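Local coordinates for protein RmpD (Hexulose-6-phosphate synthase) (Streptococcus mutans, PDB 3EXR) that belongs to the orotidine 5'-phosphate decarboxylase / HUMPS family and folds as a TIM barrel, here paired with a second copy of itself, at residues P6-A11 with R210-E215; G45-E50 with A79-D84; T65-A70 with M86-S91; Q129-G134 with I165-R170. One frame throughout, in Å; residues are numbered along the deposited sequence.

Interaction 1. Residues P6-A11 with R210-E215; sequences PNLQVA and RAFKDE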
loop_
_atom_site.group_PDB
_atom_site.type_symbol
_atom_site.label_atom_id
_atom_site.label_comp_id
_atom_site.label_asym_id
_atom_site.label_seq_id
_atom_site.Cartn_x
_atom_site.Cartn_y
_atom_site.Cartn_z
ATOM N N PRO A 6 4.514 7.388 -26.232
ATOM C CA PRO A 6 4.317 7.319 -24.774
ATOM C C PRO A 6 2.917 7.785 -24.390
ATOM O O PRO A 6 2.415 8.756 -24.961
ATOM C CB PRO A 6 5.363 8.284 -24.216
ATOM C CG PRO A 6 6.470 8.292 -25.302
ATOM C CD PRO A 6 5.700 8.178 -26.608
ATOM N N ASN A 7 2.328 7.114 -23.392
ATOM C CA ASN A 7 1.041 7.492 -22.853
ATOM C C ASN A 7 1.192 8.718 -21.966
ATOM O O ASN A 7 2.237 8.930 -21.360
ATOM C CB ASN A 7 0.477 6.364 -21.983
ATOM C CG ASN A 7 0.044 5.137 -22.764
ATOM O OD1 ASN A 7 0.346 4.003 -22.343
ATOM N ND2 ASN A 7 -0.698 5.326 -23.857
ATOM N N LEU A 8 0.132 9.522 -21.902
ATOM C CA LEU A 8 -0.057 10.490 -20.860
ATOM C C LEU A 8 -1.057 9.903 -19.866
ATOM O O LEU A 8 -2.189 9.582 -20.229
ATOM C CB LEU A 8 -0.617 11.798 -21.417
ATOM C CG LEU A 8 -1.017 12.820 -20.340
ATOM C CD1 LEU A 8 0.098 13.108 -19.330
ATOM C CD2 LEU A 8 -1.512 14.098 -20.949
ATOM N N GLN A 9 -0.621 9.798 -18.619
ATOM C CA GLN A 9 -1.439 9.296 -17.516
ATOM C C GLN A 9 -1.638 10.402 -16.502
ATOM O O GLN A 9 -0.703 11.136 -16.208
ATOM C CB GLN A 9 -0.761 8.087 -16.900
ATOM C CG GLN A 9 -1.367 7.583 -15.632
ATOM C CD GLN A 9 -0.799 6.213 -15.237
ATOM O OE1 GLN A 9 -0.457 5.427 -16.101
ATOM N NE2 GLN A 9 -0.709 5.943 -13.949
ATOM N N VAL A 10 -2.851 10.492 -15.951
ATOM C CA VAL A 10 -3.111 11.406 -14.836
ATOM C C VAL A 10 -3.384 10.611 -13.560
ATOM O O VAL A 10 -4.216 9.702 -13.554
ATOM C CB VAL A 10 -4.298 12.390 -15.105
ATOM C CG1 VAL A 10 -5.624 11.645 -15.316
ATOM C CG2 VAL A 10 -4.447 13.367 -13.971
ATOM N N ALA A 11 -2.620 10.932 -12.526
ATOM C CA ALA A 11 -2.808 10.370 -11.201
ATOM C C ALA A 11 -3.775 11.253 -10.437
ATOM O O ALA A 11 -3.627 12.480 -10.415
ATOM C CB ALA A 11 -1.457 10.326 -10.463
ATOM N N ARG A 210 -3.494 18.517 -23.143
ATOM C CA ARG A 210 -3.257 18.425 -24.582
ATOM C C ARG A 210 -1.867 18.926 -24.976
ATOM O O ARG A 210 -1.261 18.358 -25.882
ATOM C CB ARG A 210 -4.333 19.176 -25.357
ATOM C CG ARG A 210 -4.271 18.906 -26.828
ATOM C CD ARG A 210 -5.275 19.748 -27.577
ATOM N NE ARG A 210 -6.616 19.275 -27.256
ATOM C CZ ARG A 210 -7.736 19.900 -27.608
ATOM N NH1 ARG A 210 -7.683 21.006 -28.335
ATOM N NH2 ARG A 210 -8.903 19.412 -27.267
ATOM N N ALA A 211 -1.376 19.989 -24.332
ATOM C CA ALA A 211 -0.040 20.530 -24.661
ATOM C C ALA A 211 1.042 19.511 -24.318
ATOM O O ALA A 211 2.015 19.359 -25.045
ATOM C CB ALA A 211 0.206 21.810 -23.938
ATOM N N PHE A 212 0.833 18.780 -23.218
ATOM C CA PHE A 212 1.773 17.770 -22.771
ATOM C C PHE A 212 1.809 16.642 -23.816
ATOM O O PHE A 212 2.888 16.226 -24.253
ATOM C CB PHE A 212 1.314 17.257 -21.396
ATOM C CG PHE A 212 2.352 16.483 -20.623
ATOM C CD1 PHE A 212 2.923 17.026 -19.482
ATOM C CD2 PHE A 212 2.661 15.179 -20.962
ATOM C CE1 PHE A 212 3.851 16.293 -18.737
ATOM C CE2 PHE A 212 3.591 14.444 -20.219
ATOM C CZ PHE A 212 4.175 15.014 -19.098
ATOM N N LYS A 213 0.630 16.199 -24.266
ATOM C CA LYS A 213 0.551 15.139 -25.261
ATOM C C LYS A 213 1.102 15.619 -26.630
ATOM O O LYS A 213 1.731 14.824 -27.364
ATOM C CB LYS A 213 -0.889 14.593 -25.341
ATOM C CG LYS A 213 -1.075 13.415 -26.252
ATOM C CD LYS A 213 -0.698 12.105 -25.567
ATOM C CE LYS A 213 -0.450 11.015 -26.590
ATOM N NZ LYS A 213 0.082 9.773 -25.960
ATOM N N ASP A 214 0.899 16.907 -26.961
ATOM C CA ASP A 214 1.441 17.490 -28.194
ATOM C C ASP A 214 2.984 17.367 -28.204
ATOM O O ASP A 214 3.602 17.072 -29.232
ATOM C CB ASP A 214 1.070 18.981 -28.329
ATOM C CG ASP A 214 -0.371 19.233 -28.730
ATOM O OD1 ASP A 214 -1.069 18.324 -29.209
ATOM O OD2 ASP A 214 -0.839 20.391 -28.582
ATOM N N GLU A 215 3.604 17.613 -27.059
ATOM C CA GLU A 215 5.053 17.569 -26.940
ATOM C C GLU A 215 5.579 16.129 -26.980
ATOM O O GLU A 215 6.633 15.863 -27.561
ATOM C CB GLU A 215 5.508 18.304 -25.679
ATOM C CG GLU A 215 7.002 18.286 -25.440
ATOM C CD GLU A 215 7.787 19.174 -26.420
ATOM O OE1 GLU A 215 7.193 19.683 -27.407
ATOM O OE2 GLU A 215 9.013 19.349 -26.196
#

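Interaction 2. Residues G45-E50 with A79-D84; sequences GSELVE and AVRGAD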
loop_
_atom_site.group_PDB
_atom_site.type_symbol
_atom_site.label_atom_id
_atom_site.label_comp_id
_atom_site.label_asym_id
_atom_site.label_seq_id
_atom_site.Cartn_x
_atom_site.Cartn_y
_atom_site.Cartn_z
ATOM N N GLY A 45 -12.288 4.008 -1.125
ATOM C CA GLY A 45 -12.550 2.624 -1.510
ATOM C C GLY A 45 -12.646 2.499 -3.021
ATOM O O GLY A 45 -12.386 3.462 -3.750
ATOM N N SER A 46 -13.081 1.331 -3.472
ATOM C CA SER A 46 -12.923 0.931 -4.863
ATOM C C SER A 46 -14.068 1.371 -5.752
ATOM O O SER A 46 -13.982 1.236 -6.968
ATOM C CB SER A 46 -12.713 -0.577 -4.942
ATOM O OG SER A 46 -13.862 -1.285 -4.491
ATOM N N GLU A 47 -15.142 1.900 -5.187
ATOM C CA GLU A 47 -16.254 2.327 -6.024
ATOM C C GLU A 47 -15.780 3.416 -7.022
ATOM O O GLU A 47 -16.253 3.491 -8.139
ATOM C CB GLU A 47 -17.488 2.746 -5.228
ATOM C CG GLU A 47 -18.679 3.078 -6.124
ATOM C CD GLU A 47 -19.984 3.335 -5.391
ATOM O OE1 GLU A 47 -19.975 3.793 -4.230
ATOM O OE2 GLU A 47 -21.036 3.123 -6.033
ATOM N N LEU A 48 -14.800 4.204 -6.613
ATOM C CA LEU A 48 -14.200 5.200 -7.496
ATOM C C LEU A 48 -13.765 4.580 -8.822
ATOM O O LEU A 48 -13.950 5.194 -9.897
ATOM C CB LEU A 48 -13.008 5.883 -6.812
ATOM C CG LEU A 48 -12.175 6.856 -7.668
ATOM C CD1 LEU A 48 -12.991 8.030 -8.142
ATOM C CD2 LEU A 48 -10.964 7.347 -6.901
ATOM N N VAL A 49 -13.187 3.381 -8.762
ATOM C CA VAL A 49 -12.715 2.728 -9.993
ATOM C C VAL A 49 -13.880 2.532 -10.969
ATOM O O VAL A 49 -13.765 2.783 -12.158
ATOM C CB VAL A 49 -12.023 1.370 -9.701
ATOM C CG1 VAL A 49 -11.655 0.646 -10.981
ATOM C CG2 VAL A 49 -10.775 1.588 -8.852
ATOM N N GLU A 50 -14.995 2.068 -10.429
ATOM C CA GLU A 50 -16.209 1.849 -11.216
ATOM C C GLU A 50 -16.811 3.158 -11.783
ATOM O O GLU A 50 -17.268 3.200 -12.925
ATOM C CB GLU A 50 -17.228 1.084 -10.372
ATOM C CG GLU A 50 -18.416 0.563 -11.148
ATOM C CD GLU A 50 -19.261 -0.459 -10.388
ATOM O OE1 GLU A 50 -18.760 -1.081 -9.447
ATOM O OE2 GLU A 50 -20.431 -0.661 -10.787
ATOM N N ALA A 79 -10.457 -5.413 -10.260
ATOM C CA ALA A 79 -10.795 -5.836 -11.630
ATOM C C ALA A 79 -12.307 -5.896 -11.821
ATOM O O ALA A 79 -12.822 -5.523 -12.877
ATOM C CB ALA A 79 -10.180 -7.191 -11.941
ATOM N N VAL A 80 -13.046 -6.351 -10.808
ATOM C CA VAL A 80 -14.501 -6.387 -10.954
ATOM C C VAL A 80 -15.105 -4.984 -11.026
ATOM O O VAL A 80 -16.186 -4.817 -11.560
ATOM C CB VAL A 80 -15.194 -7.234 -9.863
ATOM C CG1 VAL A 80 -14.707 -8.673 -9.903
ATOM C CG2 VAL A 80 -15.019 -6.626 -8.492
ATOM N N ARG A 81 -14.392 -3.975 -10.502
ATOM C CA ARG A 81 -14.817 -2.560 -10.575
ATOM C C ARG A 81 -14.510 -1.973 -11.953
ATOM O O ARG A 81 -14.999 -0.903 -12.292
ATOM C CB ARG A 81 -14.092 -1.733 -9.502
ATOM C CG ARG A 81 -14.517 -1.982 -8.062
ATOM C CD ARG A 81 -15.881 -1.431 -7.787
ATOM N NE ARG A 81 -16.180 -1.415 -6.360
ATOM C CZ ARG A 81 -17.368 -1.094 -5.858
ATOM N NH1 ARG A 81 -18.376 -0.824 -6.662
ATOM N NH2 ARG A 81 -17.553 -1.056 -4.544
ATOM N N GLY A 82 -13.688 -2.672 -12.719
ATOM C CA GLY A 82 -13.302 -2.232 -14.068
ATOM C C GLY A 82 -11.843 -1.810 -14.296
ATOM O O GLY A 82 -11.524 -1.308 -15.373
ATOM N N ALA A 83 -10.948 -2.005 -13.320
ATOM C CA ALA A 83 -9.538 -1.674 -13.542
ATOM C C ALA A 83 -8.890 -2.480 -14.654
ATOM O O ALA A 83 -9.169 -3.687 -14.826
ATOM C CB ALA A 83 -8.714 -1.843 -12.261
ATOM N N ASP A 84 -7.977 -1.821 -15.372
ATOM C CA ASP A 84 -7.089 -2.514 -16.311
ATOM C C ASP A 84 -5.752 -2.903 -15.687
ATOM O O ASP A 84 -5.305 -4.053 -15.805
ATOM C CB ASP A 84 -6.844 -1.618 -17.525
ATOM C CG ASP A 84 -8.113 -1.370 -18.327
ATOM O OD1 ASP A 84 -8.834 -2.351 -18.680
ATOM O OD2 ASP A 84 -8.397 -0.198 -18.634
HETATM O O HOH W 1 -16.255 -1.621 -2.127
HETATM O O HOH W 2 -21.207 -0.013 -6.206
HETATM O O HOH W 3 -18.328 -4.082 -9.165
#

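Interaction 3. Residues T65-A70 with M86-S91; sequences TKCADA and MTCICS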
loop_
_atom_site.group_PDB
_atom_site.type_symbol
_atom_site.label_atom_id
_atom_site.label_comp_id
_atom_site.label_asym_id
_atom_site.label_seq_id
_atom_site.Cartn_x
_atom_site.Cartn_y
_atom_site.Cartn_z
ATOM N N THR A 65 -3.223 0.388 -5.915
ATOM C CA THR A 65 -3.351 -0.151 -4.560
ATOM C C THR A 65 -2.011 -0.389 -3.859
ATOM O O THR A 65 -1.974 -0.597 -2.653
ATOM C CB THR A 65 -4.085 -1.496 -4.552
ATOM O OG1 THR A 65 -3.377 -2.423 -5.376
ATOM C CG2 THR A 65 -5.457 -1.366 -5.149
ATOM N N LYS A 66 -0.909 -0.401 -4.611
ATOM C CA LYS A 66 0.415 -0.695 -4.054
ATOM C C LYS A 66 0.331 -1.957 -3.201
ATOM O O LYS A 66 0.875 -2.043 -2.089
ATOM C CB LYS A 66 0.962 0.504 -3.284
ATOM C CG LYS A 66 1.296 1.666 -4.225
ATOM C CD LYS A 66 1.992 2.825 -3.525
ATOM C CE LYS A 66 2.482 3.906 -4.498
ATOM N NZ LYS A 66 1.392 4.517 -5.344
ATOM N N CYS A 67 -0.391 -2.928 -3.755
ATOM C CA CYS A 67 -0.674 -4.198 -3.083
ATOM C C CYS A 67 0.582 -4.930 -2.623
ATOM O O CYS A 67 1.520 -5.134 -3.401
ATOM C CB CYS A 67 -1.498 -5.072 -4.011
ATOM S SG CYS A 67 -1.762 -6.710 -3.434
ATOM N N ALA A 68 0.595 -5.283 -1.336
ATOM C CA ALA A 68 1.721 -6.001 -0.719
ATOM C C ALA A 68 1.420 -7.462 -0.413
ATOM O O ALA A 68 2.361 -8.234 -0.240
ATOM C CB ALA A 68 2.161 -5.313 0.569
ATOM N N ASP A 69 0.136 -7.809 -0.312
ATOM C CA ASP A 69 -0.273 -9.121 0.135
ATOM C C ASP A 69 -1.744 -9.338 -0.268
ATOM O O ASP A 69 -2.440 -8.378 -0.663
ATOM C CB ASP A 69 -0.105 -9.194 1.661
ATOM C CG ASP A 69 -0.003 -10.604 2.211
ATOM O OD1 ASP A 69 -0.147 -11.605 1.473
ATOM O OD2 ASP A 69 0.165 -10.726 3.439
ATOM N N ALA A 70 -2.203 -10.589 -0.181
ATOM C CA ALA A 70 -3.539 -10.957 -0.666
ATOM C C ALA A 70 -3.735 -10.497 -2.114
ATOM O O ALA A 70 -4.759 -9.876 -2.475
ATOM C CB ALA A 70 -4.629 -10.395 0.266
ATOM N N MET A 86 -3.218 -2.732 -12.158
ATOM C CA MET A 86 -3.109 -2.533 -10.716
ATOM C C MET A 86 -1.638 -2.498 -10.313
ATOM O O MET A 86 -0.816 -3.277 -10.835
ATOM C CB MET A 86 -3.810 -3.647 -9.945
ATOM C CG MET A 86 -3.940 -3.335 -8.470
ATOM S SD MET A 86 -4.622 -4.634 -7.447
ATOM C CE MET A 86 -3.233 -5.768 -7.243
ATOM N N THR A 87 -1.301 -1.630 -9.361
ATOM C CA THR A 87 0.044 -1.630 -8.810
ATOM C C THR A 87 0.235 -2.611 -7.653
ATOM O O THR A 87 -0.635 -2.777 -6.777
ATOM C CB THR A 87 0.500 -0.217 -8.367
ATOM O OG1 THR A 87 -0.379 0.297 -7.365
ATOM C CG2 THR A 87 0.487 0.784 -9.552
ATOM N N CYS A 88 1.418 -3.232 -7.629
ATOM C CA CYS A 88 1.914 -3.934 -6.445
ATOM C C CYS A 88 3.177 -3.229 -6.022
ATOM O O CYS A 88 4.002 -2.843 -6.884
ATOM C CB CYS A 88 2.290 -5.373 -6.765
ATOM S SG CYS A 88 0.934 -6.537 -6.881
ATOM N N ILE A 89 3.332 -3.044 -4.711
ATOM C CA ILE A 89 4.580 -2.525 -4.169
ATOM C C ILE A 89 5.681 -3.563 -4.443
ATOM O O ILE A 89 5.431 -4.768 -4.466
ATOM C CB ILE A 89 4.405 -2.172 -2.644
ATOM C CG1 ILE A 89 5.583 -1.327 -2.113
ATOM C CG2 ILE A 89 4.136 -3.396 -1.794
ATOM C CD1 ILE A 89 5.668 0.050 -2.785
ATOM N N CYS A 90 6.902 -3.103 -4.661
ATOM C CA CYS A 90 7.989 -4.011 -5.025
ATOM C C CYS A 90 8.351 -4.985 -3.903
ATOM O O CYS A 90 9.023 -5.985 -4.151
ATOM C CB CYS A 90 9.215 -3.207 -5.470
ATOM S SG CYS A 90 9.772 -1.960 -4.276
ATOM N N SER A 91 7.923 -4.669 -2.681
ATOM C CA SER A 91 8.056 -5.518 -1.484
ATOM C C SER A 91 7.233 -6.794 -1.555
ATOM O O SER A 91 7.506 -7.754 -0.833
ATOM C CB SER A 91 7.560 -4.753 -0.236
ATOM O OG SER A 91 8.227 -3.539 -0.035
#

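Interaction 4. Residues Q129-G134 with I165-R170; sequences QWLDAG and IEMGFR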
loop_
_atom_site.group_PDB
_atom_site.type_symbol
_atom_site.label_atom_id
_atom_site.label_comp_id
_atom_site.label_asym_id
_atom_site.label_seq_id
_atom_site.Cartn_x
_atom_site.Cartn_y
_atom_site.Cartn_z
ATOM N N GLN A 129 13.107 -11.331 -11.529
ATOM C CA GLN A 129 12.097 -12.223 -10.969
ATOM C C GLN A 129 10.677 -11.761 -11.338
ATOM O O GLN A 129 9.826 -12.581 -11.657
ATOM C CB GLN A 129 12.250 -12.344 -9.462
ATOM C CG GLN A 129 13.509 -13.040 -9.016
ATOM C CD GLN A 129 13.459 -13.211 -7.536
ATOM O OE1 GLN A 129 12.667 -14.014 -7.034
ATOM N NE2 GLN A 129 14.236 -12.413 -6.819
ATOM N N TRP A 130 10.444 -10.443 -11.356
ATOM C CA TRP A 130 9.138 -9.943 -11.756
ATOM C C TRP A 130 8.864 -10.333 -13.211
ATOM O O TRP A 130 7.803 -10.860 -13.521
ATOM C CB TRP A 130 8.995 -8.402 -11.565
ATOM C CG TRP A 130 9.403 -7.914 -10.197
ATOM C CD1 TRP A 130 9.262 -8.573 -9.014
ATOM C CD2 TRP A 130 10.029 -6.668 -9.889
ATOM N NE1 TRP A 130 9.777 -7.823 -7.987
ATOM C CE2 TRP A 130 10.273 -6.653 -8.501
ATOM C CE3 TRP A 130 10.452 -5.570 -10.662
ATOM C CZ2 TRP A 130 10.876 -5.570 -7.855
ATOM C CZ3 TRP A 130 11.076 -4.511 -10.020
ATOM C CH2 TRP A 130 11.279 -4.517 -8.635
ATOM N N LEU A 131 9.843 -10.118 -14.092
ATOM C CA LEU A 131 9.682 -10.458 -15.512
ATOM C C LEU A 131 9.367 -11.945 -15.681
ATOM O O LEU A 131 8.472 -12.324 -16.439
ATOM C CB LEU A 131 10.953 -10.113 -16.303
ATOM C CG LEU A 131 11.261 -8.619 -16.477
ATOM C CD1 LEU A 131 12.669 -8.424 -17.001
ATOM C CD2 LEU A 131 10.285 -7.881 -17.393
ATOM N N ASP A 132 10.107 -12.768 -14.946
ATOM C CA ASP A 132 9.945 -14.234 -15.033
ATOM C C ASP A 132 8.570 -14.654 -14.573
ATOM O O ASP A 132 8.054 -15.678 -15.031
ATOM C CB ASP A 132 10.991 -14.956 -14.190
ATOM C CG ASP A 132 12.393 -14.824 -14.741
ATOM O OD1 ASP A 132 12.565 -14.403 -15.907
ATOM O OD2 ASP A 132 13.351 -15.138 -13.999
ATOM N N ALA A 133 7.998 -13.851 -13.660
ATOM C CA ALA A 133 6.643 -14.075 -13.132
ATOM C C ALA A 133 5.552 -13.496 -14.037
ATOM O O ALA A 133 4.363 -13.562 -13.688
ATOM C CB ALA A 133 6.517 -13.517 -11.697
ATOM N N GLY A 134 5.952 -12.954 -15.194
ATOM C CA GLY A 134 5.055 -12.417 -16.225
ATOM C C GLY A 134 4.630 -10.972 -16.019
ATOM O O GLY A 134 3.682 -10.514 -16.609
ATOM N N ILE A 165 14.299 -0.611 -19.049
ATOM C CA ILE A 165 13.748 -0.702 -20.397
ATOM C C ILE A 165 14.518 -1.792 -21.163
ATOM O O ILE A 165 13.917 -2.641 -21.825
ATOM C CB ILE A 165 13.827 0.668 -21.137
ATOM C CG1 ILE A 165 12.810 1.652 -20.538
ATOM C CG2 ILE A 165 13.612 0.490 -22.644
ATOM C CD1 ILE A 165 12.969 3.123 -20.949
ATOM N N GLU A 166 15.844 -1.786 -21.015
ATOM C CA GLU A 166 16.671 -2.749 -21.736
ATOM C C GLU A 166 16.411 -4.175 -21.265
ATOM O O GLU A 166 16.456 -5.107 -22.056
ATOM C CB GLU A 166 18.144 -2.377 -21.659
ATOM C CG GLU A 166 18.534 -1.290 -22.675
ATOM C CD GLU A 166 17.762 -1.348 -24.017
ATOM O OE1 GLU A 166 16.943 -0.429 -24.308
ATOM O OE2 GLU A 166 17.988 -2.295 -24.803
ATOM N N MET A 167 16.081 -4.338 -19.985
ATOM C CA MET A 167 15.705 -5.650 -19.433
ATOM C C MET A 167 14.383 -6.170 -19.993
ATOM O O MET A 167 14.093 -7.352 -19.879
ATOM C CB MET A 167 15.595 -5.570 -17.906
ATOM C CG MET A 167 16.927 -5.462 -17.212
ATOM S SD MET A 167 16.763 -5.419 -15.423
ATOM C CE MET A 167 16.439 -7.095 -15.069
ATOM N N GLY A 168 13.567 -5.298 -20.577
ATOM C CA GLY A 168 12.271 -5.705 -21.107
ATOM C C GLY A 168 11.051 -5.093 -20.415
ATOM O O GLY A 168 9.923 -5.450 -20.746
ATOM N N PHE A 169 11.267 -4.158 -19.489
ATOM C CA PHE A 169 10.143 -3.419 -18.880
ATOM C C PHE A 169 9.556 -2.328 -19.753
ATOM O O PHE A 169 10.290 -1.578 -20.449
ATOM C CB PHE A 169 10.530 -2.811 -17.524
ATOM C CG PHE A 169 10.669 -3.827 -16.419
ATOM C CD1 PHE A 169 9.568 -4.222 -15.665
ATOM C CD2 PHE A 169 11.899 -4.408 -16.150
ATOM C CE1 PHE A 169 9.684 -5.164 -14.642
ATOM C CE2 PHE A 169 12.039 -5.343 -15.134
ATOM C CZ PHE A 169 10.935 -5.720 -14.365
ATOM N N ARG A 170 8.229 -2.211 -19.688
ATOM C CA ARG A 170 7.554 -0.970 -20.053
ATOM C C ARG A 170 7.574 -0.098 -18.808
ATOM O O ARG A 170 6.919 -0.417 -17.816
ATOM C CB ARG A 170 6.133 -1.230 -20.555
ATOM C CG ARG A 170 6.084 -1.638 -22.051
ATOM C CD ARG A 170 4.759 -2.323 -22.429
ATOM N NE ARG A 170 4.609 -3.555 -21.657
ATOM C CZ ARG A 170 3.482 -4.004 -21.113
ATOM N NH1 ARG A 170 2.325 -3.399 -21.308
ATOM N NH2 ARG A 170 3.540 -5.102 -20.384
#

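Interaction 1. Residues P6-A11 with R210-E215
Leu8 and Lys213 bring the first strand of the barrel against its last helix, a buried strand-to-helix contact that combines apolar packing with one short hydrogen bond. The axes of strand 7-11 and helix 210-215 run roughly antiparallel, at 153°, and approach to 9.0 Å. Leu8 leans toward the helix, and a single methyl does most of its work: CD1 comes obliquely to the ring of Phe212, 3.7 Å from CD2, touching CE2 as well. Next to it the stem of Lys213 passes over the leucine base, with CD of Lys213 4.2 Å from CB of Leu8. The lysine chain leaves its helix extended and then turns about its CB-CG bond (chi2 83°), which carries the ammonium group back to the strand. There NZ of Lys213 gives a hydrogen bond of 2.7 Å to O of Pro6, standing slightly off the plane of that carbonyl. The same NZ forms a salt bridge with Asp32, whose OD2 also accepts the amide of Leu8, so one carboxylate links the lysine and the strand amide. Backbone bonds to strands 33-36 and 192-195 hold strand 7-12 on both sides, while Phe212 touches both Leu8 and Phe193, spanning the closure between first and last strands.

Interaction 2. Residues G45-E50 with A79-D84
Arg81, just past the end of helix 71-79, reaches across to residues 46-50 and there meets Ser46, Val49 and Glu50, a case of one long side chain that is packed at its base and wet at its tip. The tight part lies near the backbone. Val49 CG1 wedges against Arg81 CB at 3.7 Å and Ala83 N at 3.6 Å, and CA of Glu50 comes within 3.2 Å of Arg81 O in a CA-H...O contact. Gly82, with positive phi, closes the helix in a Schellman motif and turns the chain toward strand 85-89. Further out, the guanidinium lies flat over Glu47, whose CA is 3.6 Å above its centre. Its rim makes the polar bonds: NE to Ser46 OG at 3.0 Å, and NH1 to Glu50 OE1 at 2.8 Å. The second is a salt bridge that lies in the guanidinium plane yet strikes the carboxylate from 40° above its own plane. On the solvent side ordered water takes over: one molecule accepts from NH2, another accepts from NH1 and is weakly bound to Glu47, and a third joins Glu50 OE1 to Val80 O. Ser46 OG also bonds Gln43 of the second subunit, so this edge borders the dimer interface. Inward, Val49 rests on Ile61 and Ala83 on Ala63, both of strand 60-67, with Asn78 of helix 71-79 alongside.

Interaction 3. Residues T65-A70 with M86-S91
Peptide groups are the flat elements where Cys67 meets Thr87 and Ile89, and this short parallel pairing shows how a strand end can depart from regular geometry. The carbonyl of Cys67 is approached by Ile89 N at 3.1 Å from 46° above its plane, while Cys67 N donates to Thr87 O at 3.0 Å. Cys88 CA adds a backbone CA-H...O contact with Cys67 O. Ile89 CG2 packs against Ala68 CB at 3.6 Å. Lys66 has a left-handed helical backbone, and its amide turns instead to a side chain, giving a bond of 2.9 Å to Thr87 OG1. The positive chi1 of Thr87 (60°) sets that hydroxyl beside the neighbouring strand; it is also bonded to Asp64. On the face that carries Cys67 and Cys88, Met86 crosses Thr65 at about a right angle, with CG 3.3 Å from Thr65 OG1, and its bent thioether swings CE to 3.7 Å from Cys67 CB. Thr65 OG1 gives a weak hydrogen bond to Thr87 O. The SG atoms of Cys67 and Cys88 are 4.4 Å apart, too far for a disulfide. The segment 65-70 carries the end of an Asp-x-Lys-x-x-Asp sequence, a signature of this family, at the C-terminal end of the barrel strands, where TIM barrels hold their active sites. Asp64 pairs with Lys66 NZ, and Asp69 reaches Arg144 of the second subunit. Helix 71-79 completes the right-handed beta-alpha-beta unit between the two strands, covering Thr65 and Met86, while strand 113-117 continues the sheet beyond Cys88.

Interaction 4. Residues Q129-G134 with I165-R170
Leu131 projects from the last turn of helix 124-132 and ends on Phe169 and Met167, a worked example of how one branched side chain can join two helix ends. From CB, with CG held away from its own carbonyl (chi1 -69°), the chain runs out toward the loop 168-169. CG is the first atom to touch, 3.6 Å from CZ of the Phe169 ring. There the two methyls part company. CD1 turns to the backbone, 3.4 Å from Met167 O, and brushes Met167 CB at 4.2 Å, yet it also stays 3.7 Å from Phe169 CE2. CD2 lies over the ring of Phe169 in a CH-pi contact, 3.7 Å from the centroid and only 9° off the ring normal. In the TIM barrel both helices end on the side where their strands begin, and each stops at a glycine with positive phi, Gly134 and Gly168, in a Schellman motif. Those turns lead into strands 137-141 and 170-174, so the leucine bridges the ends of helices 124-132 and 155-167 at that rim. CD2 of Leu131 also comes within 4.2 Å of Gly168 O. Trp130 adds a second aromatic contact: CE3 on the edge of its indole is 3.7 Å from Phe169 CZ, which lies near the indole plane, and the two side chains cross at about a right angle. Met167 also packs on Ala127 of helix 124-132, Phe169 on Ala138 of strand 137-141, and Trp130 on Met97 of helix 94-107.

In the fold
Interactions 1 and 3 are the buried pair, both on the barrel sheet and on opposite sides of the chain's centre, whereas interactions 2 and 4 are only partly buried. Their chemistry follows. Interaction 3 rests on strand-to-strand backbone bonds, and interaction 1 on a strand against a helix with a lysine at its border; interaction 2 relies on a charged, water-linked arginine, interaction 4 on aromatic and aliphatic packing alone. Interactions 2 and 3 alternate along the chain around helix 71-79, and both reach the second subunit. Interactions 3 and 4 meet where Cys90 CB lies 3.7 Å from Trp130 CZ2. Interaction 1 joins segments near the two chain ends, so the other three are nested within its loop.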